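Local coordinates for viral structural protein 4 (Bombyx mori cytoplasmic polyhedrosis virus, PDB 6TZ0), which binds GTP at a P-loop-like site and associates with the viral RNA-dependent RNA polymerase, whose transcription it probably assists, at residues K355-T360 with V505-I510; L294-I299 with E549-I554. All coordinates share one frame; numbering follows the deposited sequence.

Interaction 1 of 2, residues K355-T360 with V505-I510; sequences KGAGKT and VLLRTI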
ATOM      1  N   LYS B 355     -14.006 -21.859  27.668  1.00 32.98           N
ATOM      2  CA  LYS B 355     -14.304 -21.839  29.091  1.00 32.98           C
ATOM      3  C   LYS B 355     -14.660 -23.250  29.529  1.00 32.98           C
ATOM      4  O   LYS B 355     -15.768 -23.729  29.284  1.00 32.98           O
ATOM      5  CB  LYS B 355     -15.440 -20.859  29.347  1.00 32.98           C
ATOM      6  CG  LYS B 355     -15.742 -20.608  30.785  1.00 32.98           C
ATOM      7  CD  LYS B 355     -16.759 -19.513  30.922  1.00 32.98           C
ATOM      8  CE  LYS B 355     -17.113 -19.322  32.364  1.00 32.98           C
ATOM      9  NZ  LYS B 355     -15.919 -18.895  33.134  1.00 32.98           N
ATOM     10  N   GLY B 356     -13.714 -23.932  30.162  1.00 32.40           N
ATOM     11  CA  GLY B 356     -13.931 -25.300  30.582  1.00 32.40           C
ATOM     12  C   GLY B 356     -12.812 -26.226  30.170  1.00 32.40           C
ATOM     13  O   GLY B 356     -12.887 -27.436  30.386  1.00 32.40           O
ATOM     14  N   ALA B 357     -11.753 -25.659  29.593  1.00 31.94           N
ATOM     15  CA  ALA B 357     -10.661 -26.441  29.035  1.00 31.94           C
ATOM     16  C   ALA B 357      -9.603 -26.818  30.060  1.00 31.94           C
ATOM     17  O   ALA B 357      -8.752 -27.658  29.759  1.00 31.94           O
ATOM     18  CB  ALA B 357     -10.007 -25.672  27.889  1.00 31.94           C
ATOM     19  N   GLY B 358      -9.637 -26.238  31.254  1.00 31.21           N
ATOM     20  CA  GLY B 358      -8.621 -26.510  32.248  1.00 31.21           C
ATOM     21  C   GLY B 358      -7.307 -25.855  31.888  1.00 31.21           C
ATOM     22  O   GLY B 358      -6.245 -26.472  31.996  1.00 31.21           O
ATOM     23  N   LYS B 359      -7.369 -24.597  31.460  1.00 31.86           N
ATOM     24  CA  LYS B 359      -6.201 -23.912  30.932  1.00 31.86           C
ATOM     25  C   LYS B 359      -5.349 -23.244  32.002  1.00 31.86           C
ATOM     26  O   LYS B 359      -4.148 -23.050  31.778  1.00 31.86           O
ATOM     27  CB  LYS B 359      -6.611 -22.879  29.871  1.00 31.86           C
ATOM     28  CG  LYS B 359      -7.348 -21.624  30.340  1.00 31.86           C
ATOM     29  CD  LYS B 359      -8.850 -21.829  30.475  1.00 31.86           C
ATOM     30  CE  LYS B 359      -9.581 -20.507  30.590  1.00 31.86           C
ATOM     31  NZ  LYS B 359     -11.030 -20.707  30.841  1.00 31.86           N
ATOM     32  N   THR B 360      -5.921 -22.912  33.162  1.00 33.06           N
ATOM     33  CA  THR B 360      -5.115 -22.332  34.230  1.00 33.06           C
ATOM     34  C   THR B 360      -4.185 -23.369  34.838  1.00 33.06           C
ATOM     35  O   THR B 360      -3.036 -23.056  35.177  1.00 33.06           O
ATOM     36  CB  THR B 360      -6.012 -21.733  35.309  1.00 33.06           C
ATOM     37  OG1 THR B 360      -6.824 -22.765  35.877  1.00 33.06           O
ATOM     38  CG2 THR B 360      -6.900 -20.663  34.727  1.00 33.06           C
ATOM     39  N   VAL B 505      -2.031 -17.203  20.682  1.00 24.13           N
ATOM     40  CA  VAL B 505      -2.338 -18.564  20.278  1.00 24.13           C
ATOM     41  C   VAL B 505      -3.703 -18.932  20.830  1.00 24.13           C
ATOM     42  O   VAL B 505      -4.270 -18.235  21.667  1.00 24.13           O
ATOM     43  CB  VAL B 505      -1.278 -19.571  20.754  1.00 24.13           C
ATOM     44  CG1 VAL B 505       0.058 -19.249  20.152  1.00 24.13           C
ATOM     45  CG2 VAL B 505      -1.193 -19.572  22.263  1.00 24.13           C
ATOM     46  N   LEU B 506      -4.221 -20.058  20.357  1.00 24.53           N
ATOM     47  CA  LEU B 506      -5.451 -20.627  20.879  1.00 24.53           C
ATOM     48  C   LEU B 506      -5.149 -22.025  21.391  1.00 24.53           C
ATOM     49  O   LEU B 506      -4.501 -22.815  20.701  1.00 24.53           O
ATOM     50  CB  LEU B 506      -6.546 -20.647  19.812  1.00 24.53           C
ATOM     51  CG  LEU B 506      -7.999 -20.835  20.250  1.00 24.53           C
ATOM     52  CD1 LEU B 506      -8.884 -20.041  19.330  1.00 24.53           C
ATOM     53  CD2 LEU B 506      -8.424 -22.274  20.209  1.00 24.53           C
ATOM     54  N   LEU B 507      -5.629 -22.322  22.589  1.00 25.90           N
ATOM     55  CA  LEU B 507      -5.347 -23.575  23.270  1.00 25.90           C
ATOM     56  C   LEU B 507      -6.522 -24.535  23.154  1.00 25.90           C
ATOM     57  O   LEU B 507      -7.676 -24.149  23.345  1.00 25.90           O
ATOM     58  CB  LEU B 507      -5.019 -23.290  24.739  1.00 25.90           C
ATOM     59  CG  LEU B 507      -4.725 -24.359  25.789  1.00 25.90           C
ATOM     60  CD1 LEU B 507      -3.704 -23.873  26.757  1.00 25.90           C
ATOM     61  CD2 LEU B 507      -5.982 -24.589  26.570  1.00 25.90           C
ATOM     62  N   ARG B 508      -6.217 -25.793  22.842  1.00 26.52           N
ATOM     63  CA  ARG B 508      -7.180 -26.880  22.899  1.00 26.52           C
ATOM     64  C   ARG B 508      -6.652 -27.952  23.836  1.00 26.52           C
ATOM     65  O   ARG B 508      -5.449 -28.212  23.869  1.00 26.52           O
ATOM     66  CB  ARG B 508      -7.434 -27.499  21.525  1.00 26.52           C
ATOM     67  CG  ARG B 508      -7.969 -26.569  20.469  1.00 26.52           C
ATOM     68  CD  ARG B 508      -9.384 -26.125  20.737  1.00 26.52           C
ATOM     69  NE  ARG B 508      -9.881 -25.283  19.655  1.00 26.52           N
ATOM     70  CZ  ARG B 508     -10.619 -25.723  18.647  1.00 26.52           C
ATOM     71  NH1 ARG B 508     -10.975 -26.993  18.605  1.00 26.52           N
ATOM     72  NH2 ARG B 508     -11.019 -24.892  17.699  1.00 26.52           N
ATOM     73  N   THR B 509      -7.545 -28.571  24.603  1.00 29.01           N
ATOM     74  CA  THR B 509      -7.184 -29.645  25.520  1.00 29.01           C
ATOM     75  C   THR B 509      -8.057 -30.865  25.267  1.00 29.01           C
ATOM     76  O   THR B 509      -8.864 -30.902  24.337  1.00 29.01           O
ATOM     77  CB  THR B 509      -7.322 -29.218  26.984  1.00 29.01           C
ATOM     78  OG1 THR B 509      -8.659 -28.770  27.229  1.00 29.01           O
ATOM     79  CG2 THR B 509      -6.345 -28.130  27.328  1.00 29.01           C
ATOM     80  N   ILE B 510      -7.882 -31.878  26.111  1.00 28.46           N
ATOM     81  CA  ILE B 510      -8.742 -33.051  26.086  1.00 28.46           C
ATOM     82  C   ILE B 510      -9.937 -32.831  27.009  1.00 28.46           C
ATOM     83  O   ILE B 510     -10.118 -33.521  28.018  1.00 28.46           O
ATOM     84  CB  ILE B 510      -7.929 -34.293  26.496  1.00 28.46           C
ATOM     85  CG1 ILE B 510      -7.086 -34.001  27.741  1.00 28.46           C
ATOM     86  CG2 ILE B 510      -6.998 -34.702  25.390  1.00 28.46           C
ATOM     87  CD1 ILE B 510      -6.873 -35.196  28.557  1.00 28.46           C
TER

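Interaction 2 of 2, residues L294-I299 with E549-I554; sequences LFYGVI and EMLESI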
ATOM      1  N   LEU B 294      -3.823 -34.595  30.466  1.00 28.97           N
ATOM      2  CA  LEU B 294      -4.007 -33.205  30.066  1.00 28.97           C
ATOM      3  C   LEU B 294      -2.736 -32.620  29.470  1.00 28.97           C
ATOM      4  O   LEU B 294      -2.789 -31.883  28.480  1.00 28.97           O
ATOM      5  CB  LEU B 294      -4.455 -32.375  31.266  1.00 28.97           C
ATOM      6  CG  LEU B 294      -4.655 -30.873  31.046  1.00 28.97           C
ATOM      7  CD1 LEU B 294      -5.798 -30.624  30.102  1.00 28.97           C
ATOM      8  CD2 LEU B 294      -4.878 -30.153  32.355  1.00 28.97           C
ATOM      9  N   PHE B 295      -1.581 -32.945  30.044  1.00 28.51           N
ATOM     10  CA  PHE B 295      -0.344 -32.369  29.544  1.00 28.51           C
ATOM     11  C   PHE B 295       0.157 -33.056  28.285  1.00 28.51           C
ATOM     12  O   PHE B 295       0.946 -32.457  27.552  1.00 28.51           O
ATOM     13  CB  PHE B 295       0.760 -32.417  30.609  1.00 28.51           C
ATOM     14  CG  PHE B 295       0.556 -31.475  31.771  1.00 28.51           C
ATOM     15  CD1 PHE B 295      -0.445 -30.515  31.758  1.00 28.51           C
ATOM     16  CD2 PHE B 295       1.403 -31.520  32.861  1.00 28.51           C
ATOM     17  CE1 PHE B 295      -0.622 -29.661  32.820  1.00 28.51           C
ATOM     18  CE2 PHE B 295       1.235 -30.658  33.922  1.00 28.51           C
ATOM     19  CZ  PHE B 295       0.222 -29.728  33.897  1.00 28.51           C
ATOM     20  N   TYR B 296      -0.271 -34.290  28.005  1.00 27.14           N
ATOM     21  CA  TYR B 296       0.328 -35.033  26.903  1.00 27.14           C
ATOM     22  C   TYR B 296      -0.663 -35.706  25.959  1.00 27.14           C
ATOM     23  O   TYR B 296      -0.242 -36.540  25.155  1.00 27.14           O
ATOM     24  CB  TYR B 296       1.300 -36.085  27.449  1.00 27.14           C
ATOM     25  CG  TYR B 296       2.484 -35.468  28.131  1.00 27.14           C
ATOM     26  CD1 TYR B 296       3.530 -34.946  27.392  1.00 27.14           C
ATOM     27  CD2 TYR B 296       2.545 -35.376  29.510  1.00 27.14           C
ATOM     28  CE1 TYR B 296       4.611 -34.364  28.009  1.00 27.14           C
ATOM     29  CE2 TYR B 296       3.620 -34.795  30.135  1.00 27.14           C
ATOM     30  CZ  TYR B 296       4.650 -34.293  29.380  1.00 27.14           C
ATOM     31  OH  TYR B 296       5.725 -33.714  30.003  1.00 27.14           O
ATOM     32  N   GLY B 297      -1.944 -35.356  25.990  1.00 25.04           N
ATOM     33  CA  GLY B 297      -2.947 -36.044  25.199  1.00 25.04           C
ATOM     34  C   GLY B 297      -3.632 -35.140  24.193  1.00 25.04           C
ATOM     35  O   GLY B 297      -3.721 -33.928  24.386  1.00 25.04           O
ATOM     36  N   VAL B 298      -4.112 -35.748  23.105  1.00 25.17           N
ATOM     37  CA  VAL B 298      -4.914 -35.085  22.076  1.00 25.17           C
ATOM     38  C   VAL B 298      -6.026 -36.043  21.671  1.00 25.17           C
ATOM     39  O   VAL B 298      -5.751 -37.178  21.269  1.00 25.17           O
ATOM     40  CB  VAL B 298      -4.093 -34.687  20.833  1.00 25.17           C
ATOM     41  CG1 VAL B 298      -5.003 -34.175  19.742  1.00 25.17           C
ATOM     42  CG2 VAL B 298      -3.083 -33.615  21.148  1.00 25.17           C
ATOM     43  N   ILE B 299      -7.273 -35.597  21.762  1.00 26.01           N
ATOM     44  CA  ILE B 299      -8.408 -36.397  21.314  1.00 26.01           C
ATOM     45  C   ILE B 299      -8.554 -36.276  19.804  1.00 26.01           C
ATOM     46  O   ILE B 299      -8.590 -35.170  19.255  1.00 26.01           O
ATOM     47  CB  ILE B 299      -9.688 -35.973  22.048  1.00 26.01           C
ATOM     48  CG1 ILE B 299      -9.623 -36.457  23.490  1.00 26.01           C
ATOM     49  CG2 ILE B 299     -10.928 -36.503  21.366  1.00 26.01           C
ATOM     50  CD1 ILE B 299     -10.686 -35.896  24.364  1.00 26.01           C
ATOM     51  N   GLU B 549       2.762 -29.302  22.775  1.00 25.81           N
ATOM     52  CA  GLU B 549       3.486 -28.409  21.881  1.00 25.81           C
ATOM     53  C   GLU B 549       4.099 -27.237  22.640  1.00 25.81           C
ATOM     54  O   GLU B 549       5.232 -26.832  22.356  1.00 25.81           O
ATOM     55  CB  GLU B 549       2.545 -27.925  20.784  1.00 25.81           C
ATOM     56  CG  GLU B 549       2.091 -29.047  19.878  1.00 25.81           C
ATOM     57  CD  GLU B 549       1.092 -28.608  18.832  1.00 25.81           C
ATOM     58  OE1 GLU B 549       0.566 -27.485  18.931  1.00 25.81           O
ATOM     59  OE2 GLU B 549       0.849 -29.383  17.888  1.00 25.81           O
ATOM     60  N   MET B 550       3.377 -26.692  23.622  1.00 26.40           N
ATOM     61  CA  MET B 550       3.934 -25.633  24.456  1.00 26.40           C
ATOM     62  C   MET B 550       5.039 -26.132  25.370  1.00 26.40           C
ATOM     63  O   MET B 550       5.911 -25.349  25.753  1.00 26.40           O
ATOM     64  CB  MET B 550       2.841 -24.957  25.281  1.00 26.40           C
ATOM     65  CG  MET B 550       2.167 -23.827  24.550  1.00 26.40           C
ATOM     66  SD  MET B 550       0.848 -22.984  25.425  1.00 26.40           S
ATOM     67  CE  MET B 550      -0.469 -24.121  25.050  1.00 26.40           C
ATOM     68  N   LEU B 551       5.028 -27.409  25.743  1.00 26.79           N
ATOM     69  CA  LEU B 551       6.171 -27.910  26.498  1.00 26.79           C
ATOM     70  C   LEU B 551       7.362 -28.200  25.588  1.00 26.79           C
ATOM     71  O   LEU B 551       8.521 -27.956  25.965  1.00 26.79           O
ATOM     72  CB  LEU B 551       5.775 -29.154  27.287  1.00 26.79           C
ATOM     73  CG  LEU B 551       4.730 -28.894  28.366  1.00 26.79           C
ATOM     74  CD1 LEU B 551       4.333 -30.176  29.068  1.00 26.79           C
ATOM     75  CD2 LEU B 551       5.237 -27.865  29.359  1.00 26.79           C
ATOM     76  N   GLU B 552       7.092 -28.709  24.384  1.00 29.83           N
ATOM     77  CA  GLU B 552       8.147 -29.003  23.426  1.00 29.83           C
ATOM     78  C   GLU B 552       8.830 -27.732  22.948  1.00 29.83           C
ATOM     79  O   GLU B 552      10.020 -27.758  22.616  1.00 29.83           O
ATOM     80  CB  GLU B 552       7.552 -29.781  22.252  1.00 29.83           C
ATOM     81  CG  GLU B 552       8.550 -30.324  21.251  1.00 29.83           C
ATOM     82  CD  GLU B 552       9.419 -31.425  21.829  1.00 29.83           C
ATOM     83  OE1 GLU B 552       8.960 -32.121  22.759  1.00 29.83           O
ATOM     84  OE2 GLU B 552      10.563 -31.593  21.356  1.00 29.83           O
ATOM     85  N   SER B 553       8.097 -26.617  22.936  1.00 28.53           N
ATOM     86  CA  SER B 553       8.684 -25.324  22.608  1.00 28.53           C
ATOM     87  C   SER B 553       9.757 -24.916  23.609  1.00 28.53           C
ATOM     88  O   SER B 553      10.806 -24.393  23.218  1.00 28.53           O
ATOM     89  CB  SER B 553       7.589 -24.265  22.552  1.00 28.53           C
ATOM     90  OG  SER B 553       8.144 -22.986  22.338  1.00 28.53           O
ATOM     91  N   ILE B 554       9.515 -25.138  24.903  1.00 29.42           N
ATOM     92  CA  ILE B 554      10.521 -24.814  25.909  1.00 29.42           C
ATOM     93  C   ILE B 554      11.689 -25.786  25.824  1.00 29.42           C
ATOM     94  O   ILE B 554      12.853 -25.386  25.950  1.00 29.42           O
ATOM     95  CB  ILE B 554       9.889 -24.797  27.315  1.00 29.42           C
ATOM     96  CG1 ILE B 554       8.866 -23.678  27.439  1.00 29.42           C
ATOM     97  CG2 ILE B 554      10.930 -24.628  28.408  1.00 29.42           C
ATOM     98  CD1 ILE B 554       8.114 -23.747  28.730  1.00 29.42           C
TER

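Interaction 1 of 2, residues K355-T360 with V505-I510
A357 meets T509 and L507 where a P-loop (Walker A) lies beside the neighbouring strand of a parallel sheet. The assignment rests on topology and ligand evidence: the loop runs from strand 347-353 into helix 359-374, and G356, G358, K359 and T360 bind GTP in this protein, although no nucleotide occupies the site in the present model. Strand 504-507 pairs with 347-353 through V505 and L507, so residues 508-510 emerge alongside the loop. The contact is small, with 168 Å² buried over both sides, and the nearest alpha carbons are A357 CA and T509 CA, 5.9 Å apart.

The polar half belongs to T509. Its OG1 approaches A357 O to 2.8 Å, while N511 OD1 is a second acceptor for the same hydroxyl; one proton cannot fully serve both, so the bond to the loop may be shared. Chi1 of 57° sets OG1 between the backbone N and the carbonyl carbon of T509, and from there it reaches the loop. T509 CB and CG2 each lie 3.5 Å from A357 O, so carbon atoms also pack against this carbonyl.

The apolar half is built on L507 CD2. A357 CB, which points to the strand, stands 4.4 Å from it, a loose contact. L507 also touches V351 and A353 of the adjoining strand 347-353, so its side chain projects from the sheet toward the P-loop.

K359 divides its roles. Its CB starts toward the strand, but a bend at chi2 (-85°) leads the amine off along the loop. The evidence is direct: K359 CB is 3.8 Å from L507 CD2, whereas K359 NZ ends 7.7 Å from that same methyl.

Interaction 2 of 2, residues L294-I299 with E549-I554
L551 CD1 touches F295 and Y296, joining helix 547-556, near the end of the modelled chain, to the residues just ahead of strand 297-299. The backbones stay well apart: F295 CA and L551 CA, the nearest pair, are 8.5 Å from each other, and just 94 Å² is buried in total.

Followed outward, L551 starts with CB directed at the partner segment but still 5.3 Å from Y296 OH. Chi1 of -65° sets CG anti to the carbonyl carbon, yet L551 CG is still 5.2 Å from Y296 OH; only the next bond, to CD1, closes the distance. The side chain forks here, and CD1 does the touching: it lies 3.9 Å from Y296 OH and 4.1 Å from Y296 CZ, so the phenol meets it with its outer end. The same methyl is 4.5 Å from F295 CB and 4.4 Å from F295 O, which puts it near the CB and carbonyl of F295 as well as the outer end of Y296. The other branch, L551 CD2, is 5.9 Å from Y296 OH. The side chains of L551 and Y296 cross at about a right angle.

Around the contact, the F295 ring turns to F362 of helix 359-374, their planes inclined by about 65°, while E549 OE2 forms a salt bridge with R377 of the polymerase chain. No hydrogen bond links the two segments. A single methyl group against carbon atoms, a carbonyl oxygen and a phenol oxygen therefore implies dispersion and partial desolvation with little directional preference.

Overall arrangement
Along the chain the order is 294-299, 355-360, 505-510, 549-554, so interaction 2 brackets interaction 1. Their centres are 11 Å apart and they touch: I510 CG2 lies 3.5 Å from G297 O, and L507 CD1 lies 3.7 Å from M550 CE. Interaction 1 sits at the parallel sheet containing strands 347-353 and 504-507, whereas 297-299 is an outer strand of the separate antiparallel sheet. Helix 359-374 is common ground, since it starts from the P-loop and receives F295, M550 and I554. I510, just beyond strand 504-507, brings the two sheets together near the P-loop, and the F295 side chain lies about 5 Å from that of GTP-binding S361; interaction 2 therefore probably borders the nucleotide site.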